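Local coordinates for protein FimX (Pseudomonas aeruginosa PAO1, PDB 3HV8) that contains an EAL domain, a barrel-like alpha/beta fold, and holds the ligand C2E in its pocket, at residues F191-G196 and L224-F229; Q38-L43 and A244-G249. All blocks are in the same frame, centred on the assembly; numbering follows the deposited sequence. Where two conformers were deposited one is given.

Contact 1: F191-G196 and L224-F229; sequences FIKIDG and LSIVPF. With C2E (9,9'-[(2R,3R,3aS,5S,7aR,9R,10R,10aS,12S,14aR)-3,5,10,12-tetrahydroxy-5,12-dioxidooctahydro-2H,7H-difuro[3,2-d:3',2'-j][1,3,7,9,2,8]tetraoxadiphosphacyclododecine-2,9-diyl]bis(2-amino-1,9-dihydro-6H-purin-6-one)), chain B.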
loop_
_atom_site.group_PDB
_atom_site.type_symbol
_atom_site.label_atom_id
_atom_site.label_comp_id
_atom_site.label_asym_id
_atom_site.label_seq_id
_atom_site.Cartn_x
_atom_site.Cartn_y
_atom_site.Cartn_z
ATOM N N PHE A 191 8.248 -5.131 3.562
ATOM C CA PHE A 191 7.634 -5.635 2.333
ATOM C C PHE A 191 8.050 -4.763 1.166
ATOM O O PHE A 191 8.136 -3.527 1.300
ATOM C CB PHE A 191 6.093 -5.587 2.394
ATOM C CG PHE A 191 5.467 -6.389 3.524
ATOM C CD1 PHE A 191 4.971 -7.673 3.307
ATOM C CD2 PHE A 191 5.283 -5.816 4.776
ATOM C CE1 PHE A 191 4.361 -8.384 4.350
ATOM C CE2 PHE A 191 4.675 -6.513 5.808
ATOM C CZ PHE A 191 4.206 -7.797 5.600
ATOM N N ILE A 192 8.236 -5.373 -0.001
ATOM C CA ILE A 192 8.517 -4.619 -1.216
ATOM C C ILE A 192 7.575 -5.101 -2.304
ATOM O O ILE A 192 7.569 -6.303 -2.658
ATOM C CB ILE A 192 9.977 -4.798 -1.686
ATOM C CG1 ILE A 192 10.978 -4.291 -0.634
ATOM C CG2 ILE A 192 10.189 -4.099 -3.015
ATOM C CD1 ILE A 192 10.942 -2.752 -0.425
ATOM N N LYS A 193 6.768 -4.177 -2.824
ATOM C CA LYS A 193 5.752 -4.512 -3.801
ATOM C C LYS A 193 6.272 -3.997 -5.119
ATOM O O LYS A 193 6.461 -2.791 -5.303
ATOM C CB LYS A 193 4.428 -3.860 -3.427
ATOM C CG LYS A 193 3.257 -4.240 -4.320
ATOM C CD LYS A 193 1.974 -3.655 -3.748
ATOM C CE LYS A 193 0.786 -4.257 -4.438
ATOM N NZ LYS A 193 -0.466 -3.600 -3.960
ATOM N N ILE A 194 6.549 -4.912 -6.040
ATOM C CA ILE A 194 7.175 -4.509 -7.287
ATOM C C ILE A 194 6.166 -3.911 -8.264
ATOM O O ILE A 194 4.965 -4.178 -8.188
ATOM C CB ILE A 194 7.979 -5.662 -7.943
ATOM C CG1 ILE A 194 7.048 -6.724 -8.535
ATOM C CG2 ILE A 194 8.980 -6.265 -6.941
ATOM C CD1 ILE A 194 7.791 -7.728 -9.419
ATOM N N ASP A 195 6.666 -3.083 -9.175
ATOM C CA ASP A 195 5.822 -2.407 -10.147
ATOM C C ASP A 195 5.126 -3.416 -11.072
ATOM O O ASP A 195 5.734 -4.417 -11.475
ATOM C CB ASP A 195 6.666 -1.452 -10.980
ATOM C CG ASP A 195 5.818 -0.510 -11.793
ATOM O OD1 ASP A 195 5.256 0.428 -11.201
ATOM O OD2 ASP A 195 5.700 -0.722 -13.017
ATOM N N GLY A 196 3.874 -3.136 -11.419
ATOM C CA GLY A 196 3.095 -4.013 -12.279
ATOM C C GLY A 196 3.685 -4.210 -13.664
ATOM O O GLY A 196 3.376 -5.194 -14.345
ATOM N N LEU A 224 10.257 -9.210 2.090
ATOM C CA LEU A 224 9.132 -9.976 1.552
ATOM C C LEU A 224 8.641 -9.372 0.248
ATOM O O LEU A 224 8.250 -8.208 0.208
ATOM C CB LEU A 224 7.982 -9.995 2.552
ATOM C CG LEU A 224 8.340 -10.580 3.922
ATOM C CD1 LEU A 224 7.363 -10.124 4.981
ATOM C CD2 LEU A 224 8.351 -12.089 3.802
ATOM N N SER A 225 8.648 -10.153 -0.823
ATOM C CA SER A 225 8.178 -9.657 -2.110
ATOM C C SER A 225 6.665 -9.779 -2.272
ATOM O O SER A 225 6.060 -10.785 -1.894
ATOM C CB SER A 225 8.877 -10.408 -3.244
ATOM O OG SER A 225 8.712 -11.818 -3.102
ATOM N N ILE A 226 6.060 -8.731 -2.817
ATOM C CA ILE A 226 4.655 -8.778 -3.217
ATOM C C ILE A 226 4.617 -8.453 -4.703
ATOM O O ILE A 226 5.160 -7.438 -5.136
ATOM C CB ILE A 226 3.796 -7.732 -2.475
ATOM C CG1 ILE A 226 3.924 -7.898 -0.955
ATOM C CG2 ILE A 226 2.358 -7.839 -2.950
ATOM C CD1 ILE A 226 3.276 -6.761 -0.133
ATOM N N VAL A 227 3.996 -9.319 -5.498
ATOM C CA VAL A 227 3.873 -9.052 -6.924
ATOM C C VAL A 227 2.418 -8.857 -7.288
ATOM O O VAL A 227 1.600 -9.764 -7.129
ATOM C CB VAL A 227 4.458 -10.190 -7.775
ATOM C CG1 VAL A 227 4.365 -9.839 -9.242
ATOM C CG2 VAL A 227 5.916 -10.410 -7.397
ATOM N N PRO A 228 2.072 -7.662 -7.755
ATOM C CA PRO A 228 0.682 -7.360 -8.067
ATOM C C PRO A 228 0.359 -7.545 -9.552
ATOM O O PRO A 228 1.198 -8.015 -10.331
ATOM C CB PRO A 228 0.600 -5.873 -7.708
ATOM C CG PRO A 228 1.929 -5.350 -8.160
ATOM C CD PRO A 228 2.931 -6.468 -7.872
ATOM N N PHE A 229 -0.855 -7.150 -9.917
ATOM C CA PHE A 229 -1.340 -7.203 -11.307
ATOM C C PHE A 229 -1.413 -8.626 -11.866
ATOM O O PHE A 229 -1.271 -8.840 -13.072
ATOM C CB PHE A 229 -0.508 -6.289 -12.220
ATOM C CG PHE A 229 -0.865 -4.823 -12.103
ATOM C CD1 PHE A 229 -1.430 -4.145 -13.173
ATOM C CD2 PHE A 229 -0.648 -4.133 -10.924
ATOM C CE1 PHE A 229 -1.765 -2.801 -13.073
ATOM C CE2 PHE A 229 -0.983 -2.777 -10.813
ATOM C CZ PHE A 229 -1.542 -2.121 -11.891
HETATM P P1 C2E B . -1.362 1.705 -6.858
HETATM O O2P C2E B . 0.005 1.042 -6.364
HETATM O O1P C2E B . -1.260 1.821 -8.327
HETATM O "O5'" C2E B . -2.656 0.801 -6.638
HETATM C "C5'" C2E B . -2.910 -0.241 -7.601
HETATM C "C4'" C2E B . -3.916 0.163 -8.700
HETATM O "O4'" C2E B . -4.146 -0.982 -9.557
HETATM C "C3'" C2E B . -5.237 0.404 -7.980
HETATM O "O3'" C2E B . -5.933 1.485 -8.619
HETATM C "C2'" C2E B . -5.985 -0.946 -8.088
HETATM O "O2'" C2E B . -7.394 -0.816 -8.095
HETATM C "C1'" C2E B . -5.486 -1.440 -9.446
HETATM N N9 C2E B . -5.499 -2.885 -9.614
HETATM C C8 C2E B . -5.582 -3.840 -8.628
HETATM N N7 C2E B . -5.385 -5.029 -9.149
HETATM C C5 C2E B . -5.188 -4.888 -10.493
HETATM C C6 C2E B . -4.944 -5.802 -11.543
HETATM O O6 C2E B . -4.814 -7.014 -11.360
HETATM N N1 C2E B . -4.824 -5.286 -12.775
HETATM C C2 C2E B . -4.932 -3.951 -13.012
HETATM N N2 C2E B . -4.791 -3.498 -14.298
HETATM N N3 C2E B . -5.158 -3.090 -12.047
HETATM C C4 C2E B . -5.280 -3.530 -10.793
HETATM P P11 C2E B . -6.590 2.596 -7.658
HETATM O O21 C2E B . -7.355 3.623 -8.574
HETATM O O11 C2E B . -7.401 1.969 -6.595
HETATM O O5A C2E B . -5.351 3.283 -6.946
HETATM C C5A C2E B . -4.389 3.983 -7.748
HETATM C C4A C2E B . -3.378 4.708 -6.863
HETATM O O4A C2E B . -4.066 5.667 -6.047
HETATM C C3A C2E B . -2.636 3.810 -5.872
HETATM O O3A C2E B . -1.467 3.222 -6.429
HETATM C C2A C2E B . -2.186 4.842 -4.837
HETATM O O2A C2E B . -1.070 5.599 -5.339
HETATM C C1A C2E B . -3.380 5.803 -4.819
HETATM N N91 C2E B . -4.276 5.419 -3.735
HETATM C C81 C2E B . -5.322 4.542 -3.762
HETATM N N71 C2E B . -5.857 4.498 -2.572
HETATM C C51 C2E B . -5.230 5.391 -1.749
HETATM C C61 C2E B . -5.377 5.810 -0.411
HETATM O O61 C2E B . -6.169 5.284 0.381
HETATM N N11 C2E B . -4.514 6.773 0.007
HETATM C C21 C2E B . -3.557 7.323 -0.802
HETATM N N21 C2E B . -2.702 8.256 -0.288
HETATM N N31 C2E B . -3.390 6.927 -2.036
HETATM C C41 C2E B . -4.219 5.992 -2.513
#

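Contact 2: Q38-L43 and A244-G249; sequences QPVISL and ATYIQG. With C2E (9,9'-[(2R,3R,3aS,5S,7aR,9R,10R,10aS,12S,14aR)-3,5,10,12-tetrahydroxy-5,12-dioxidooctahydro-2H,7H-difuro[3,2-d:3',2'-j][1,3,7,9,2,8]tetraoxadiphosphacyclododecine-2,9-diyl]bis(2-amino-1,9-dihydro-6H-purin-6-one)), chain B.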
loop_
_atom_site.group_PDB
_atom_site.type_symbol
_atom_site.label_atom_id
_atom_site.label_comp_id
_atom_site.label_asym_id
_atom_site.label_seq_id
_atom_site.Cartn_x
_atom_site.Cartn_y
_atom_site.Cartn_z
ATOM N N GLN A 38 -8.462 -5.023 -1.158
ATOM C CA GLN A 38 -8.032 -6.033 -2.117
ATOM C C GLN A 38 -7.071 -6.996 -1.448
ATOM O O GLN A 38 -6.003 -6.595 -0.988
ATOM C CB GLN A 38 -7.392 -5.396 -3.356
ATOM C CG GLN A 38 -7.014 -6.449 -4.399
ATOM C CD GLN A 38 -6.476 -5.868 -5.679
ATOM O OE1 GLN A 38 -5.999 -4.729 -5.723
ATOM N NE2 GLN A 38 -6.552 -6.652 -6.753
ATOM N N PRO A 39 -7.431 -8.283 -1.401
ATOM C CA PRO A 39 -6.611 -9.224 -0.632
ATOM C C PRO A 39 -5.227 -9.403 -1.234
ATOM O O PRO A 39 -5.039 -9.317 -2.456
ATOM C CB PRO A 39 -7.417 -10.536 -0.694
ATOM C CG PRO A 39 -8.226 -10.395 -1.949
ATOM C CD PRO A 39 -8.613 -8.931 -2.001
ATOM N N VAL A 40 -4.256 -9.618 -0.347
ATOM C CA VAL A 40 -2.880 -9.919 -0.706
ATOM C C VAL A 40 -2.630 -11.344 -0.219
ATOM O O VAL A 40 -2.780 -11.642 0.967
ATOM C CB VAL A 40 -1.890 -8.899 -0.050
ATOM C CG1 VAL A 40 -0.452 -9.245 -0.360
ATOM C CG2 VAL A 40 -2.207 -7.467 -0.528
ATOM N N ILE A 41 -2.259 -12.218 -1.145
ATOM C CA ILE A 41 -2.248 -13.655 -0.896
ATOM C C ILE A 41 -0.830 -14.172 -0.611
ATOM O O ILE A 41 0.092 -13.901 -1.378
ATOM C CB ILE A 41 -2.889 -14.389 -2.112
ATOM C CG1 ILE A 41 -4.422 -14.324 -2.029
ATOM C CG2 ILE A 41 -2.463 -15.838 -2.154
ATOM C CD1 ILE A 41 -5.006 -12.946 -2.242
ATOM N N SER A 42 -0.673 -14.910 0.492
ATOM C CA SER A 42 0.600 -15.559 0.844
ATOM C C SER A 42 0.785 -16.825 0.024
ATOM O O SER A 42 -0.134 -17.652 -0.054
ATOM C CB SER A 42 0.646 -15.927 2.340
ATOM O OG SER A 42 1.766 -16.763 2.637
ATOM N N LEU A 43 1.965 -16.984 -0.560
ATOM C CA LEU A 43 2.310 -18.214 -1.271
ATOM C C LEU A 43 3.147 -19.168 -0.423
ATOM O O LEU A 43 3.399 -20.293 -0.845
ATOM C CB LEU A 43 3.049 -17.904 -2.569
ATOM C CG LEU A 43 2.217 -17.154 -3.618
ATOM C CD1 LEU A 43 2.996 -17.024 -4.904
ATOM C CD2 LEU A 43 0.881 -17.896 -3.848
ATOM N N ALA A 244 8.007 -15.589 -5.421
ATOM C CA ALA A 244 7.294 -14.456 -4.806
ATOM C C ALA A 244 6.669 -14.869 -3.471
ATOM O O ALA A 244 6.038 -15.936 -3.379
ATOM C CB ALA A 244 6.212 -13.965 -5.738
ATOM N N THR A 245 6.795 -14.041 -2.432
ATOM C CA THR A 245 6.174 -14.418 -1.159
ATOM C C THR A 245 4.669 -14.132 -1.097
ATOM O O THR A 245 3.940 -14.832 -0.388
ATOM C CB THR A 245 6.892 -13.867 0.098
ATOM O OG1 THR A 245 7.338 -12.546 -0.160
ATOM C CG2 THR A 245 8.108 -14.725 0.431
ATOM N N TYR A 246 4.222 -13.111 -1.837
ATOM C CA TYR A 246 2.822 -12.740 -1.911
ATOM C C TYR A 246 2.474 -12.294 -3.315
ATOM O O TYR A 246 3.330 -11.781 -4.049
ATOM C CB TYR A 246 2.485 -11.549 -0.991
ATOM C CG TYR A 246 2.784 -11.733 0.474
ATOM C CD1 TYR A 246 1.797 -12.144 1.357
ATOM C CD2 TYR A 246 4.044 -11.432 0.985
ATOM C CE1 TYR A 246 2.068 -12.308 2.713
ATOM C CE2 TYR A 246 4.322 -11.600 2.327
ATOM C CZ TYR A 246 3.326 -12.016 3.186
ATOM O OH TYR A 246 3.592 -12.169 4.535
ATOM N N ILE A 247 1.204 -12.492 -3.667
ATOM C CA ILE A 247 0.671 -11.987 -4.922
ATOM C C ILE A 247 -0.674 -11.281 -4.731
ATOM O O ILE A 247 -1.352 -11.439 -3.710
ATOM C CB ILE A 247 0.556 -13.116 -5.983
ATOM C CG1 ILE A 247 -0.341 -14.239 -5.458
ATOM C CG2 ILE A 247 1.947 -13.605 -6.398
ATOM C CD1 ILE A 247 -0.619 -15.330 -6.512
ATOM N N GLN A 248 -1.040 -10.477 -5.723
ATOM C CA GLN A 248 -2.268 -9.716 -5.702
ATOM C C GLN A 248 -2.686 -9.481 -7.151
ATOM O O GLN A 248 -1.830 -9.392 -8.043
ATOM C CB GLN A 248 -2.022 -8.367 -5.016
ATOM C CG GLN A 248 -3.283 -7.595 -4.692
ATOM C CD GLN A 248 -2.982 -6.151 -4.356
ATOM O OE1 GLN A 248 -2.224 -5.488 -5.059
ATOM N NE2 GLN A 248 -3.585 -5.658 -3.293
ATOM N N GLY A 249 -3.992 -9.376 -7.379
ATOM C CA GLY A 249 -4.475 -9.050 -8.710
ATOM C C GLY A 249 -5.926 -9.397 -8.913
ATOM O O GLY A 249 -6.539 -10.077 -8.089
HETATM P P1 C2E B . -1.362 1.705 -6.858
HETATM O O2P C2E B . 0.005 1.042 -6.364
HETATM O O1P C2E B . -1.260 1.821 -8.327
HETATM O "O5'" C2E B . -2.656 0.801 -6.638
HETATM C "C5'" C2E B . -2.910 -0.241 -7.601
HETATM C "C4'" C2E B . -3.916 0.163 -8.700
HETATM O "O4'" C2E B . -4.146 -0.982 -9.557
HETATM C "C3'" C2E B . -5.237 0.404 -7.980
HETATM O "O3'" C2E B . -5.933 1.485 -8.619
HETATM C "C2'" C2E B . -5.985 -0.946 -8.088
HETATM O "O2'" C2E B . -7.394 -0.816 -8.095
HETATM C "C1'" C2E B . -5.486 -1.440 -9.446
HETATM N N9 C2E B . -5.499 -2.885 -9.614
HETATM C C8 C2E B . -5.582 -3.840 -8.628
HETATM N N7 C2E B . -5.385 -5.029 -9.149
HETATM C C5 C2E B . -5.188 -4.888 -10.493
HETATM C C6 C2E B . -4.944 -5.802 -11.543
HETATM O O6 C2E B . -4.814 -7.014 -11.360
HETATM N N1 C2E B . -4.824 -5.286 -12.775
HETATM C C2 C2E B . -4.932 -3.951 -13.012
HETATM N N2 C2E B . -4.791 -3.498 -14.298
HETATM N N3 C2E B . -5.158 -3.090 -12.047
HETATM C C4 C2E B . -5.280 -3.530 -10.793
HETATM P P11 C2E B . -6.590 2.596 -7.658
HETATM O O21 C2E B . -7.355 3.623 -8.574
HETATM O O11 C2E B . -7.401 1.969 -6.595
HETATM O O5A C2E B . -5.351 3.283 -6.946
HETATM C C5A C2E B . -4.389 3.983 -7.748
HETATM C C4A C2E B . -3.378 4.708 -6.863
HETATM O O4A C2E B . -4.066 5.667 -6.047
HETATM C C3A C2E B . -2.636 3.810 -5.872
HETATM O O3A C2E B . -1.467 3.222 -6.429
HETATM C C2A C2E B . -2.186 4.842 -4.837
HETATM O O2A C2E B . -1.070 5.599 -5.339
HETATM C C1A C2E B . -3.380 5.803 -4.819
HETATM N N91 C2E B . -4.276 5.419 -3.735
HETATM C C81 C2E B . -5.322 4.542 -3.762
HETATM N N71 C2E B . -5.857 4.498 -2.572
HETATM C C51 C2E B . -5.230 5.391 -1.749
HETATM C C61 C2E B . -5.377 5.810 -0.411
HETATM O O61 C2E B . -6.169 5.284 0.381
HETATM N N11 C2E B . -4.514 6.773 0.007
HETATM C C21 C2E B . -3.557 7.323 -0.802
HETATM N N21 C2E B . -2.702 8.256 -0.288
HETATM N N31 C2E B . -3.390 6.927 -2.036
HETATM C C41 C2E B . -4.219 5.992 -2.513
HETATM O O HOH W 1 -5.900 -9.746 -5.131
HETATM O O HOH W 2 4.129 -15.771 2.206
#

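Contact 1: F191-G196 and L224-F229
The F229 ring lies between G196 and the ligand C2E: CA of G196 sits over one face, 4.0 Å from F229 CD2, and C2E covers the opposite face with its N3, its C4 standing 4.1 Å above the plane, offset toward the rim; C2E N2 is 3.3 Å from F229 CE1. P228 CB lies at the ring's edge, in plane. G196, having no side chain, lets its CA rest close over the ring. Far from the ligand, the F191 ring carries L224 CD1 over one face, a CH-pi contact 4.0 Å from the centroid, while I226 CD1 approaches obliquely. Between these rings the backbones pair in parallel, and I192 turns both polar atoms to strand 224-227: its N donates to L224 O at 2.8 Å and its O accepts from I226 N at 2.9 Å. K193, fully extended from chi1 -175° onward, runs past I226 and brings CE to 3.7 Å from P228 CB; its NZ goes on to a salt bridge with E52 and a hydrogen bond with Q248. I194 CD1 meets V227 CG2 at 3.8 Å. This beta-alpha-beta unit crosses over through helix 205-220, whose L211, L214 and L218 pack on I194, while strand 168-174 pairs with the other edge of 191-194.

Contact 2: Q38-L43 and A244-G249
Q38 lays its side-chain amide over that of Q248, the two planes stacked and 22° apart, where the EAL barrel joins strand 33-42 to strand 246-247 in an antiparallel pair. Both chains are extended, Q38 with CG anti to the backbone N (chi1 -177°), which carries its amide out to the ligand: NE2 donates to N7 of C2E at 3.1 Å, and also to Q253 O. Q248 NE2 makes only a weak bond to Q38 O, its stronger partner being E52, so the amide of this buried glutamine does not lack an acceptor. G249 brings its CA to 3.4 Å from C2E O6, its backbone in a region open mainly to glycine. Along the strands, I41 and I247 form a hydrogen-bonded pair, I41 N to I247 O at 2.8 Å. Their branched side chains share one face of the sheet, where L43 CD1 also reaches I247 CG2 at 3.9 Å beside helix 233-242. The other face carries Y246, whose CB meets V40 CG1 and whose CE1 lies 3.9 Å from S42 CB. At the far end S42 OG is hydrogen-bonded to D46 N, and a water donates to T245 O at 2.8 Å and lies 2.6 Å from S42 OG.

How the contacts relate
From the N terminus the chain first lays down Q38-L43, then runs through most of the domain before A244-G249 returns to pair with it, so contact 2 closes a loop of 200 residues and joins the first strand, 33-42, to the last, 246-247. Contact 1 falls wholly within that loop and closes a short one of 27 residues, tying together two successive strands of the barrel, 191-194 and 224-227; the two nest and do not cross. Strand 224-227 lies beside strand 246-247 in parallel, making one continuous sheet from 191-194 to 33-42, with centres of the contacts about 8 Å apart. A direct bridge is the probable hydrogen bond of T245 OG1 with S225 O, 2.8 Å. Both contacts reach C2E.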